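Local structure of sulfate permease family protein (Vibrio cholerae, 4DGH) at residues 22-27 against 32-37; 76-81 against 103-108; 10-15 against 122-127. The protein is the STAS domain of a SulP-family membrane protein that probably transports anions such as sulfate, the transmembrane part being absent from this construct. All coordinates share one frame; numbering follows the deposited sequence. Where two conformers were deposited one is given.

Interaction 1: residues 22-27 against 32-37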
ATOM      1  N   ALA A  22      14.963  15.319   7.712  1.00 19.17           N
ATOM      2  CA  ALA A  22      14.068  14.207   7.434  1.00 18.49           C
ATOM      3  C   ALA A  22      14.389  13.713   6.007  1.00 18.67           C
ATOM      4  O   ALA A  22      15.021  14.404   5.188  1.00 17.61           O
ATOM      5  CB  ALA A  22      12.618  14.643   7.587  1.00 17.84           C
ATOM      6  N   VAL A  23      13.973  12.492   5.721  1.00 18.17           N
ATOM      7  CA  VAL A  23      14.313  11.890   4.439  1.00 18.22           C
ATOM      8  C   VAL A  23      13.030  11.143   4.054  1.00 18.42           C
ATOM      9  O   VAL A  23      12.450  10.387   4.889  1.00 18.58           O
ATOM     10  CB  VAL A  23      15.465  10.898   4.586  1.00 17.36           C
ATOM     11  CG1 VAL A  23      15.630  10.163   3.249  1.00 18.86           C
ATOM     12  CG2 VAL A  23      16.749  11.618   4.965  1.00 18.56           C
ATOM     13  N   TYR A  24      12.588  11.336   2.823  1.00 17.87           N
ATOM     14  CA  TYR A  24      11.407  10.610   2.341  1.00 20.41           C
ATOM     15  C   TYR A  24      11.657  10.113   0.943  1.00 21.06           C
ATOM     16  O   TYR A  24      12.253  10.842   0.137  1.00 21.46           O
ATOM     17  CB  TYR A  24      10.185  11.574   2.368  1.00 21.81           C
ATOM     18  CG  TYR A  24       8.892  10.835   1.901  1.00 28.33           C
ATOM     19  CD1 TYR A  24       8.280   9.831   2.718  1.00 31.73           C
ATOM     20  CD2 TYR A  24       8.301  11.116   0.681  1.00 26.79           C
ATOM     21  CE1 TYR A  24       7.135   9.139   2.294  1.00 30.16           C
ATOM     22  CE2 TYR A  24       7.102  10.429   0.292  1.00 29.47           C
ATOM     23  CZ  TYR A  24       6.606   9.426   1.050  1.00 30.56           C
ATOM     24  OH  TYR A  24       5.446   8.736   0.612  1.00 39.64           O
ATOM     25  N   ALA A  25      11.254   8.894   0.622  1.00 20.87           N
ATOM     26  CA  ALA A  25      11.406   8.453  -0.723  1.00 21.53           C
ATOM     27  C   ALA A  25      10.087   8.207  -1.417  1.00 23.97           C
ATOM     28  O   ALA A  25       9.196   7.556  -0.863  1.00 22.05           O
ATOM     29  CB  ALA A  25      12.260   7.182  -0.792  1.00 22.69           C
ATOM     30  N   LEU A  26      10.032   8.592  -2.691  1.00 22.76           N
ATOM     31  CA  LEU A  26       8.886   8.288  -3.492  1.00 25.70           C
ATOM     32  C   LEU A  26       9.092   6.850  -4.001  1.00 27.77           C
ATOM     33  O   LEU A  26      10.123   6.521  -4.612  1.00 27.52           O
ATOM     34  CB  LEU A  26       8.840   9.267  -4.651  1.00 24.96           C
ATOM     35  CG  LEU A  26       8.662  10.707  -4.172  1.00 26.70           C
ATOM     36  CD1 LEU A  26       8.472  11.628  -5.377  1.00 27.34           C
ATOM     37  CD2 LEU A  26       7.432  10.675  -3.274  1.00 28.89           C
ATOM     38  N   GLU A  27       8.149   5.977  -3.762  1.00 35.49           N
ATOM     39  CA  GLU A  27       8.383   4.580  -4.220  1.00 41.21           C
ATOM     40  C   GLU A  27       7.602   4.347  -5.505  1.00 39.41           C
ATOM     41  O   GLU A  27       6.358   4.314  -5.512  1.00 43.41           O
ATOM     42  CB  GLU A  27       8.011   3.547  -3.153  1.00 48.71           C
ATOM     43  CG  GLU A  27       9.184   2.736  -2.567  1.00 59.02           C
ATOM     44  CD  GLU A  27       9.506   3.076  -1.098  1.00 67.76           C
ATOM     45  OE1 GLU A  27       8.568   3.323  -0.277  1.00 61.08           O
ATOM     46  OE2 GLU A  27      10.715   3.070  -0.743  1.00 69.60           O
ATOM     47  N   PHE A  32       1.554   8.531  -5.711  1.00 28.84           N
ATOM     48  CA  PHE A  32       0.463   9.479  -5.304  1.00 31.68           C
ATOM     49  C   PHE A  32      -0.092   9.218  -3.904  1.00 29.66           C
ATOM     50  O   PHE A  32      -0.274  10.151  -3.131  1.00 30.17           O
ATOM     51  CB  PHE A  32      -0.742   9.508  -6.313  1.00 34.02           C
ATOM     52  CG  PHE A  32      -0.330   9.445  -7.766  1.00 36.24           C
ATOM     53  CD1 PHE A  32       0.228  10.559  -8.397  1.00 39.57           C
ATOM     54  CD2 PHE A  32      -0.443   8.256  -8.483  1.00 38.62           C
ATOM     55  CE1 PHE A  32       0.667  10.494  -9.726  1.00 41.62           C
ATOM     56  CE2 PHE A  32      -0.008   8.189  -9.810  1.00 39.98           C
ATOM     57  CZ  PHE A  32       0.558   9.286 -10.430  1.00 38.03           C
ATOM     58  N   ALA A  33      -0.377   7.973  -3.575  1.00 28.92           N
ATOM     59  CA  ALA A  33      -1.035   7.730  -2.267  1.00 35.38           C
ATOM     60  C   ALA A  33      -0.047   8.086  -1.118  1.00 33.34           C
ATOM     61  O   ALA A  33      -0.422   8.751  -0.147  1.00 33.13           O
ATOM     62  CB  ALA A  33      -1.563   6.279  -2.132  1.00 34.25           C
ATOM     63  N   ALA A  34       1.217   7.699  -1.291  1.00 34.36           N
ATOM     64  CA  ALA A  34       2.311   8.114  -0.385  1.00 35.31           C
ATOM     65  C   ALA A  34       2.565   9.602  -0.310  1.00 35.68           C
ATOM     66  O   ALA A  34       2.777  10.146   0.758  1.00 37.62           O
ATOM     67  CB  ALA A  34       3.592   7.437  -0.809  1.00 36.64           C
ATOM     68  N   ALA A  35       2.571  10.272  -1.442  1.00 32.61           N
ATOM     69  CA  ALA A  35       2.705  11.710  -1.452  1.00 34.94           C
ATOM     70  C   ALA A  35       1.603  12.286  -0.558  1.00 33.11           C
ATOM     71  O   ALA A  35       1.861  13.170   0.222  1.00 34.26           O
ATOM     72  CB  ALA A  35       2.547  12.230  -2.882  1.00 35.16           C
ATOM     73  N   GLU A  36       0.382  11.777  -0.683  1.00 32.80           N
ATOM     74  CA  GLU A  36      -0.770  12.382   0.004  1.00 35.38           C
ATOM     75  C   GLU A  36      -0.631  12.204   1.535  1.00 32.89           C
ATOM     76  O   GLU A  36      -0.799  13.140   2.310  1.00 30.34           O
ATOM     77  CB  GLU A  36      -2.071  11.711  -0.460  1.00 38.32           C
ATOM     78  CG  GLU A  36      -3.334  12.468  -0.113  1.00 47.63           C
ATOM     79  CD  GLU A  36      -4.586  11.661  -0.446  1.00 57.35           C
ATOM     80  OE1 GLU A  36      -4.590  10.894  -1.453  1.00 66.55           O
ATOM     81  OE2 GLU A  36      -5.566  11.782   0.321  1.00 61.62           O
ATOM     82  N   THR A  37      -0.282  11.000   1.935  1.00 30.19           N
ATOM     83  CA  THR A  37      -0.066  10.689   3.343  1.00 33.01           C
ATOM     84  C   THR A  37       1.054  11.544   3.946  1.00 32.99           C
ATOM     85  O   THR A  37       0.899  12.138   5.031  1.00 32.21           O
ATOM     86  CB  THR A  37       0.212   9.191   3.467  1.00 37.01           C
ATOM     87  OG1 THR A  37      -0.919   8.500   2.891  1.00 36.90           O
ATOM     88  CG2 THR A  37       0.373   8.800   4.947  1.00 38.94           C
TER

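Interaction 2: residues 76-81 against 103-108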
ATOM      1  N   SER A  76       3.543  22.487  -0.268  1.00 25.89           N
ATOM      2  CA  SER A  76       3.031  22.269   1.055  1.00 26.27           C
ATOM      3  C   SER A  76       4.157  22.201   2.105  1.00 24.81           C
ATOM      4  O   SER A  76       3.980  22.696   3.204  1.00 26.00           O
ATOM      5  CB  SER A  76       2.123  21.028   1.102  1.00 28.34           C
ATOM      6  OG  SER A  76       2.913  19.842   1.272  1.00 34.52           O
ATOM      7  N   PHE A  77       5.351  21.700   1.761  1.00 21.94           N
ATOM      8  CA  PHE A  77       6.484  21.745   2.716  1.00 21.78           C
ATOM      9  C   PHE A  77       7.067  23.158   2.826  1.00 21.04           C
ATOM     10  O   PHE A  77       7.433  23.613   3.902  1.00 22.66           O
ATOM     11  CB  PHE A  77       7.610  20.736   2.286  1.00 21.49           C
ATOM     12  CG  PHE A  77       7.112  19.308   2.126  1.00 24.88           C
ATOM     13  CD1 PHE A  77       6.036  18.838   2.900  1.00 27.61           C
ATOM     14  CD2 PHE A  77       7.723  18.432   1.253  1.00 26.82           C
ATOM     15  CE1 PHE A  77       5.590  17.503   2.799  1.00 26.67           C
ATOM     16  CE2 PHE A  77       7.287  17.095   1.112  1.00 25.76           C
ATOM     17  CZ  PHE A  77       6.234  16.626   1.901  1.00 25.83           C
ATOM     18  N   HIS A  78       7.201  23.838   1.698  1.00 22.02           N
ATOM     19  CA  HIS A  78       7.818  25.177   1.654  1.00 23.28           C
ATOM     20  C   HIS A  78       7.002  26.105   2.493  1.00 27.50           C
ATOM     21  O   HIS A  78       7.555  27.051   3.091  1.00 25.90           O
ATOM     22  CB  HIS A  78       7.852  25.794   0.221  1.00 25.46           C
ATOM     23  CG  HIS A  78       9.020  25.311  -0.613  1.00 26.83           C
ATOM     24  ND1 HIS A  78       9.166  25.611  -1.935  1.00 26.40           N
ATOM     25  CD2 HIS A  78      10.119  24.544  -0.255  1.00 25.66           C
ATOM     26  CE1 HIS A  78      10.314  25.046  -2.385  1.00 27.68           C
ATOM     27  NE2 HIS A  78      10.917  24.443  -1.343  1.00 26.00           N
ATOM     28  N   LYS A  79       5.706  25.884   2.503  1.00 26.61           N
ATOM     29  CA  LYS A  79       4.893  26.862   3.202  1.00 31.31           C
ATOM     30  C   LYS A  79       5.014  26.685   4.724  1.00 31.80           C
ATOM     31  O   LYS A  79       4.645  27.606   5.460  1.00 32.57           O
ATOM     32  CB  LYS A  79       3.449  26.921   2.672  1.00 32.42           C
ATOM     33  CG  LYS A  79       2.597  25.818   3.172  1.00 32.73           C
ATOM     34  CD  LYS A  79       1.327  25.619   2.339  1.00 36.77           C
ATOM     35  CE  LYS A  79       0.526  24.502   2.977  1.00 37.91           C
ATOM     36  NZ  LYS A  79      -0.662  24.089   2.178  1.00 41.25           N
ATOM     37  N   ARG A  80       5.527  25.545   5.220  0.50 28.50           N
ATOM     38  CA  ARG A  80       5.880  25.408   6.669  0.50 26.25           C
ATOM     39  C   ARG A  80       7.349  25.781   7.042  0.50 26.41           C
ATOM     40  O   ARG A  80       7.773  25.675   8.194  0.50 27.56           O
ATOM     41  CB  ARG A  80       5.542  24.030   7.245  0.50 25.28           C
ATOM     42  CG  ARG A  80       4.049  23.643   7.200  0.50 25.22           C
ATOM     43  CD  ARG A  80       3.591  22.723   8.340  0.50 24.00           C
ATOM     44  NE  ARG A  80       4.101  23.068   9.667  0.50 22.52           N
ATOM     45  CZ  ARG A  80       3.953  22.316  10.752  0.50 22.95           C
ATOM     46  NH1 ARG A  80       3.243  21.151  10.705  0.50 21.73           N
ATOM     47  NH2 ARG A  80       4.488  22.742  11.911  0.50 22.00           N
ATOM     48  N   GLY A  81       8.116  26.244   6.083  1.00 24.90           N
ATOM     49  CA  GLY A  81       9.451  26.625   6.363  1.00 25.23           C
ATOM     50  C   GLY A  81      10.457  25.522   6.062  1.00 24.47           C
ATOM     51  O   GLY A  81      11.649  25.726   6.320  1.00 26.70           O
ATOM     52  N   VAL A 103      12.799  22.094 -10.627  1.00 22.95           N
ATOM     53  CA  VAL A 103      14.153  22.534 -10.216  1.00 23.68           C
ATOM     54  C   VAL A 103      14.066  23.996  -9.779  1.00 24.63           C
ATOM     55  O   VAL A 103      14.609  24.344  -8.748  1.00 25.30           O
ATOM     56  CB  VAL A 103      15.200  22.306 -11.324  1.00 23.77           C
ATOM     57  CG1 VAL A 103      16.516  23.034 -11.012  1.00 25.49           C
ATOM     58  CG2 VAL A 103      15.422  20.811 -11.533  1.00 22.09           C
ATOM     59  N   LYS A 104      13.356  24.811 -10.549  0.70 25.93           N
ATOM     60  CA  LYS A 104      13.057  26.204 -10.182  0.70 27.87           C
ATOM     61  C   LYS A 104      12.515  26.251  -8.803  0.70 26.43           C
ATOM     62  O   LYS A 104      13.015  26.994  -7.979  0.70 26.77           O
ATOM     63  CB  LYS A 104      12.019  26.849 -11.139  0.70 30.55           C
ATOM     64  CG  LYS A 104      11.634  28.265 -10.718  0.70 31.83           C
ATOM     65  CD  LYS A 104      10.302  28.693 -11.317  0.70 36.60           C
ATOM     66  CE  LYS A 104      10.002  30.120 -10.892  0.70 38.56           C
ATOM     67  NZ  LYS A 104       9.038  30.705 -11.850  0.70 38.66           N
ATOM     68  N   LEU A 105      11.513  25.415  -8.527  1.00 25.58           N
ATOM     69  CA  LEU A 105      10.846  25.465  -7.241  1.00 25.60           C
ATOM     70  C   LEU A 105      11.777  25.207  -6.091  1.00 25.10           C
ATOM     71  O   LEU A 105      11.707  25.880  -5.081  1.00 24.24           O
ATOM     72  CB  LEU A 105       9.744  24.421  -7.237  1.00 25.35           C
ATOM     73  CG  LEU A 105       8.788  24.311  -6.076  1.00 27.56           C
ATOM     74  CD1 LEU A 105       8.295  25.725  -5.711  1.00 34.12           C
ATOM     75  CD2 LEU A 105       7.677  23.330  -6.524  1.00 28.33           C
ATOM     76  N   VAL A 106      12.629  24.199  -6.194  1.00 22.32           N
ATOM     77  CA  VAL A 106      13.430  23.928  -5.034  1.00 24.26           C
ATOM     78  C   VAL A 106      14.779  24.634  -5.053  1.00 23.59           C
ATOM     79  O   VAL A 106      15.420  24.766  -4.008  1.00 24.04           O
ATOM     80  CB  VAL A 106      13.726  22.433  -4.792  1.00 23.35           C
ATOM     81  CG1 VAL A 106      12.442  21.594  -4.540  1.00 22.63           C
ATOM     82  CG2 VAL A 106      14.544  21.909  -5.919  1.00 22.30           C
ATOM     83  N   GLY A 107      15.203  25.082  -6.238  1.00 22.64           N
ATOM     84  CA  GLY A 107      16.489  25.777  -6.334  1.00 23.24           C
ATOM     85  C   GLY A 107      17.510  24.805  -6.943  1.00 24.07           C
ATOM     86  O   GLY A 107      17.629  23.679  -6.483  1.00 21.14           O
ATOM     87  N   GLU A 108      18.229  25.207  -8.018  1.00 24.49           N
ATOM     88  CA  GLU A 108      19.259  24.309  -8.664  1.00 24.85           C
ATOM     89  C   GLU A 108      20.252  23.778  -7.675  1.00 23.66           C
ATOM     90  O   GLU A 108      20.701  22.631  -7.815  1.00 22.61           O
ATOM     91  CB  GLU A 108      20.136  25.039  -9.737  1.00 28.51           C
ATOM     92  CG  GLU A 108      19.272  25.929 -10.570  1.00 33.36           C
ATOM     93  CD  GLU A 108      19.994  26.874 -11.535  1.00 38.82           C
ATOM     94  OE1 GLU A 108      21.211  27.182 -11.332  1.00 35.92           O
ATOM     95  OE2 GLU A 108      19.251  27.310 -12.495  1.00 39.62           O
TER
HETATM   96  O   HOH W   1      13.543  23.846  -1.303  1.00 26.40           O

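Interaction 3: residues 10-15 against 122-127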
ATOM      1  N   ALA A  10      28.581   9.015  10.150  1.00 26.61           N
ATOM      2  CA  ALA A  10      29.851   8.865  10.908  1.00 25.31           C
ATOM      3  C   ALA A  10      30.876   9.924  10.456  1.00 27.54           C
ATOM      4  O   ALA A  10      31.627  10.455  11.296  1.00 27.62           O
ATOM      5  CB  ALA A  10      30.414   7.455  10.765  1.00 28.12           C
ATOM      6  N   GLN A  11      30.906  10.273   9.170  1.00 26.83           N
ATOM      7  CA  GLN A  11      31.767  11.335   8.711  1.00 26.68           C
ATOM      8  C   GLN A  11      31.504  12.631   9.422  1.00 27.43           C
ATOM      9  O   GLN A  11      32.461  13.444   9.616  1.00 27.28           O
ATOM     10  CB  GLN A  11      31.692  11.513   7.211  1.00 28.99           C
ATOM     11  CG  GLN A  11      32.293  10.362   6.395  1.00 32.48           C
ATOM     12  CD  GLN A  11      33.804  10.180   6.617  1.00 36.84           C
ATOM     13  OE1 GLN A  11      34.261   9.169   7.226  1.00 40.66           O
ATOM     14  NE2 GLN A  11      34.588  11.151   6.149  1.00 34.27           N
ATOM     15  N   HIS A  12      30.254  12.840   9.840  1.00 25.19           N
ATOM     16  CA  HIS A  12      29.908  14.008  10.628  1.00 27.18           C
ATOM     17  C   HIS A  12      29.828  13.777  12.104  1.00 27.70           C
ATOM     18  O   HIS A  12      29.251  14.620  12.831  1.00 28.89           O
ATOM     19  CB  HIS A  12      28.585  14.629  10.110  1.00 28.44           C
ATOM     20  CG  HIS A  12      28.712  15.219   8.727  1.00 27.17           C
ATOM     21  ND1 HIS A  12      28.838  16.538   8.509  1.00 29.16           N
ATOM     22  CD2 HIS A  12      28.753  14.604   7.468  1.00 27.44           C
ATOM     23  CE1 HIS A  12      28.966  16.763   7.163  1.00 28.13           C
ATOM     24  NE2 HIS A  12      28.913  15.579   6.539  1.00 26.90           N
ATOM     25  N   GLY A  13      30.400  12.666  12.570  1.00 27.06           N
ATOM     26  CA  GLY A  13      30.453  12.334  13.982  1.00 28.65           C
ATOM     27  C   GLY A  13      29.112  12.016  14.650  1.00 31.43           C
ATOM     28  O   GLY A  13      28.954  12.230  15.877  1.00 29.04           O
ATOM     29  N   ARG A  14      28.153  11.499  13.876  0.50 28.28           N
ATOM     30  CA  ARG A  14      26.814  11.143  14.400  0.50 27.62           C
ATOM     31  C   ARG A  14      26.509   9.670  14.154  0.50 28.48           C
ATOM     32  O   ARG A  14      27.103   9.050  13.275  0.50 29.82           O
ATOM     33  CB  ARG A  14      25.722  11.943  13.659  0.50 24.84           C
ATOM     34  CG  ARG A  14      25.922  13.453  13.620  0.50 23.95           C
ATOM     35  CD  ARG A  14      24.568  14.028  13.247  0.50 22.81           C
ATOM     36  NE  ARG A  14      23.526  13.379  14.054  0.50 22.01           N
ATOM     37  CZ  ARG A  14      22.951  13.938  15.099  0.50 21.55           C
ATOM     38  NH1 ARG A  14      22.019  13.292  15.773  0.50 20.51           N
ATOM     39  NH2 ARG A  14      23.321  15.160  15.475  0.50 21.52           N
ATOM     40  N   SER A  15      25.576   9.123  14.929  1.00 30.39           N
ATOM     41  CA  SER A  15      25.072   7.766  14.692  1.00 34.50           C
ATOM     42  C   SER A  15      23.610   7.801  14.201  1.00 32.50           C
ATOM     43  O   SER A  15      23.142   6.851  13.558  1.00 33.04           O
ATOM     44  CB  SER A  15      25.152   6.927  15.999  1.00 35.22           C
ATOM     45  OG  SER A  15      24.882   7.778  17.114  1.00 43.28           O
ATOM     46  N   ALA A 122      23.239  18.474   3.498  1.00 20.75           N
ATOM     47  CA  ALA A 122      22.260  18.856   4.527  1.00 20.80           C
ATOM     48  C   ALA A 122      22.925  18.860   5.894  1.00 20.85           C
ATOM     49  O   ALA A 122      22.712  19.785   6.738  1.00 19.87           O
ATOM     50  CB  ALA A 122      21.111  17.831   4.589  1.00 20.98           C
ATOM     51  N   LEU A 123      23.714  17.835   6.144  1.00 19.77           N
ATOM     52  CA  LEU A 123      24.361  17.714   7.488  1.00 21.92           C
ATOM     53  C   LEU A 123      25.331  18.883   7.652  1.00 24.02           C
ATOM     54  O   LEU A 123      25.452  19.457   8.752  1.00 25.16           O
ATOM     55  CB  LEU A 123      25.102  16.409   7.640  1.00 21.47           C
ATOM     56  CG  LEU A 123      24.251  15.111   7.652  1.00 20.52           C
ATOM     57  CD1 LEU A 123      25.152  13.860   7.533  1.00 19.50           C
ATOM     58  CD2 LEU A 123      23.458  15.150   8.940  1.00 20.68           C
ATOM     59  N   THR A 124      25.980  19.288   6.571  1.00 25.48           N
ATOM     60  CA  THR A 124      26.870  20.457   6.623  1.00 26.69           C
ATOM     61  C   THR A 124      26.114  21.769   6.893  1.00 29.32           C
ATOM     62  O   THR A 124      26.576  22.609   7.692  1.00 30.30           O
ATOM     63  CB  THR A 124      27.603  20.597   5.285  1.00 26.86           C
ATOM     64  OG1 THR A 124      28.491  19.477   5.144  1.00 28.36           O
ATOM     65  CG2 THR A 124      28.452  21.920   5.215  1.00 30.50           C
ATOM     66  N   GLU A 125      24.978  21.958   6.224  1.00 27.19           N
ATOM     67  CA  GLU A 125      24.135  23.129   6.459  1.00 29.55           C
ATOM     68  C   GLU A 125      23.555  23.176   7.887  1.00 29.57           C
ATOM     69  O   GLU A 125      23.527  24.229   8.539  1.00 28.05           O
ATOM     70  CB  GLU A 125      23.008  23.204   5.438  1.00 30.94           C
ATOM     71  CG  GLU A 125      21.979  24.273   5.769  1.00 36.81           C
ATOM     72  CD  GLU A 125      21.126  24.669   4.556  1.00 45.44           C
ATOM     73  OE1 GLU A 125      21.241  24.038   3.454  1.00 49.51           O
ATOM     74  OE2 GLU A 125      20.328  25.618   4.698  1.00 47.79           O
ATOM     75  N   ILE A 126      23.134  22.034   8.400  1.00 28.15           N
ATOM     76  CA  ILE A 126      22.648  21.976   9.785  1.00 27.97           C
ATOM     77  C   ILE A 126      23.747  22.317  10.791  1.00 30.80           C
ATOM     78  O   ILE A 126      23.505  23.033  11.776  1.00 32.26           O
ATOM     79  CB  ILE A 126      21.978  20.602  10.091  1.00 26.89           C
ATOM     80  CG1 ILE A 126      20.643  20.578   9.347  1.00 27.18           C
ATOM     81  CG2 ILE A 126      21.701  20.471  11.589  1.00 30.10           C
ATOM     82  CD1 ILE A 126      20.093  19.204   8.928  1.00 27.06           C
ATOM     83  N   GLU A 127      24.950  21.795  10.598  1.00 32.22           N
ATOM     84  CA  GLU A 127      26.089  22.181  11.432  1.00 35.65           C
ATOM     85  C   GLU A 127      26.473  23.669  11.377  1.00 38.36           C
ATOM     86  O   GLU A 127      27.009  24.205  12.360  1.00 42.69           O
ATOM     87  CB  GLU A 127      27.329  21.420  11.030  1.00 36.40           C
ATOM     88  CG  GLU A 127      27.280  19.984  11.448  1.00 37.84           C
ATOM     89  CD  GLU A 127      28.140  19.087  10.539  1.00 42.34           C
ATOM     90  OE1 GLU A 127      28.930  19.548   9.670  1.00 46.96           O
ATOM     91  OE2 GLU A 127      28.056  17.885  10.726  1.00 42.70           O
TER

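Interaction 1: residues 22-27 against 32-37
Tyr24, on strand 21-25, sends its ring toward the first turn of helix 32-44 and meets Ala34, within the first beta-alpha-beta unit of the STAS fold (strand 21-25, helix 32-44, strand 51-55). With CG anti to the backbone N (chi1 -178°), the ring extends from the strand to the first turn of the helix, and its hydroxyl end arrives at Ala34, whose CB points back at the strand. The apolar part of the meeting is Tyr24 CZ against Ala34 CB at 4.1 Å. Ala35 lends its backbone, its N lying 3.9 Å from Tyr24 OH. Phe38 stacks on the ring and Met73 of helix 64-78 touches it; Phe30 of the second subunit adds an edge-to-face contact, so this buried tyrosine also belongs to a subunit interface. Leu26, just beyond, turns its side-chain end toward the helix while its backbone O, with that of Arg55, binds the potassium ion; Trp58 completes the three-residue site. One turn past Ala33, Thr37 fastens its side chain to the helix itself: Thr37 OG1 donates to Ala33 O over 3.1 Å, from 35° above the carbonyl plane, and the same oxygen also accepts the backbone N of Thr37.

Interaction 2: residues 76-81 against 103-108
His78 and Val106 have the nearest CA atoms of the two segments, 8.8 Å apart, where the C-terminal part of helix 64-78 faces the end of the short helix 102-106, two helices of the STAS domain beside strand 83-87. Each helix is followed by a glycine with positive phi. Gly81, the last residue of a type I turn from His78, belongs to a Schellman motif; Gly107 follows the second helix, its N still bonded to Val103 O at 2.7 Å. One side chain spans most of the gap. The His78 imidazole, its CG anti to the carbonyl carbon (chi1 -83°), points its CE1 corner at the other helix, 3.1 Å from Leu105 O, which lies at the ring edge near its plane. Leu105 adds a van der Waals touch: its CD1 is 3.9 Å from His78 CE1, and the two side chains run at a slant to each other. Val106 meets the ring through its backbone, with CA 4.2 Å from His78 CE1, while its side chain packs on Val84, Ile86 and Ile74. A water sits 2.7 Å from His78 NE2 and donates a weak bond to Val106 O, an oxygen that also accepts from Asn110 ND2. The short approach of a polarised ring carbon to a carbonyl oxygen is consistent with a C-H...O attraction, so the helices are joined by a mild electrostatic contact, a weak water bridge and a little van der Waals packing.

Interaction 3: residues 10-15 against 122-127
The imidazole of His12 lies with one face over Leu123, whose CB stands 3.8 Å from the ring centroid and only 6° off the ring normal, a nearly central CH-pi contact. Farther along the leucine, CD1 comes within 3.7 Å of His12 CD2. Thus an aliphatic side chain of helix 115-128 covers one face of the ring, while polar groups of the same helix meet its edge. His12 is the first residue to leave helix 3-11, and its side chain places the ring against the C-terminal helix. There ND1 donates to the Glu127 carboxylate: His12 ND1 to Glu127 OE2 is 2.7 Å with an N-H...O angle of 147°, and a weak second bond runs from the same ND1 to Glu127 OE1 at 3.2 Å. OE2 is approached on its syn side, tilted out of the carboxylate plane, and ring and carboxylate are turned 39° against each other, so the grip is forked but not flat. Such a partner would be expected to favour a protonated imidazole. Thr124, nearly one turn before Glu127, brings OG1 to 3.4 Å from His12 CE1; that hydroxyl is hydrogen-bonded to Ser120 O in its own helix. Leu123 also packs on Pro18 and Leu21, linking the contact to the edge of the sheet. Gly13, with positive phi, ends helix 3-11 in a Schellman motif, its N bonded to Ala10 O at 2.8 Å. A histidine-carboxylate bond at the ring edge and a CH-pi contact on its face together tie the N-terminal helix to the last helix, next to the parallel sheet of the STAS domain.

In the fold
The three contacts sit around one four-stranded parallel sheet, ordered 21-25, 51-55, 83-87, 111-112. Interaction 1 joins one of the two outer strands of the chain's sheet, 21-25, to helix 32-44. Interaction 2 follows later in the chain, its centre about 16 Å away, beside strand 83-87. Interaction 3 spans both: it pairs residues 10-15 with 122-127, which brings the two ends of the chain together beside strand 21-25, and its centre lies about 24 Å from that of interaction 1 and 22 Å from that of interaction 2. None touches another. Helix 64-78, which carries one side of interaction 2, also packs on residues of interaction 1.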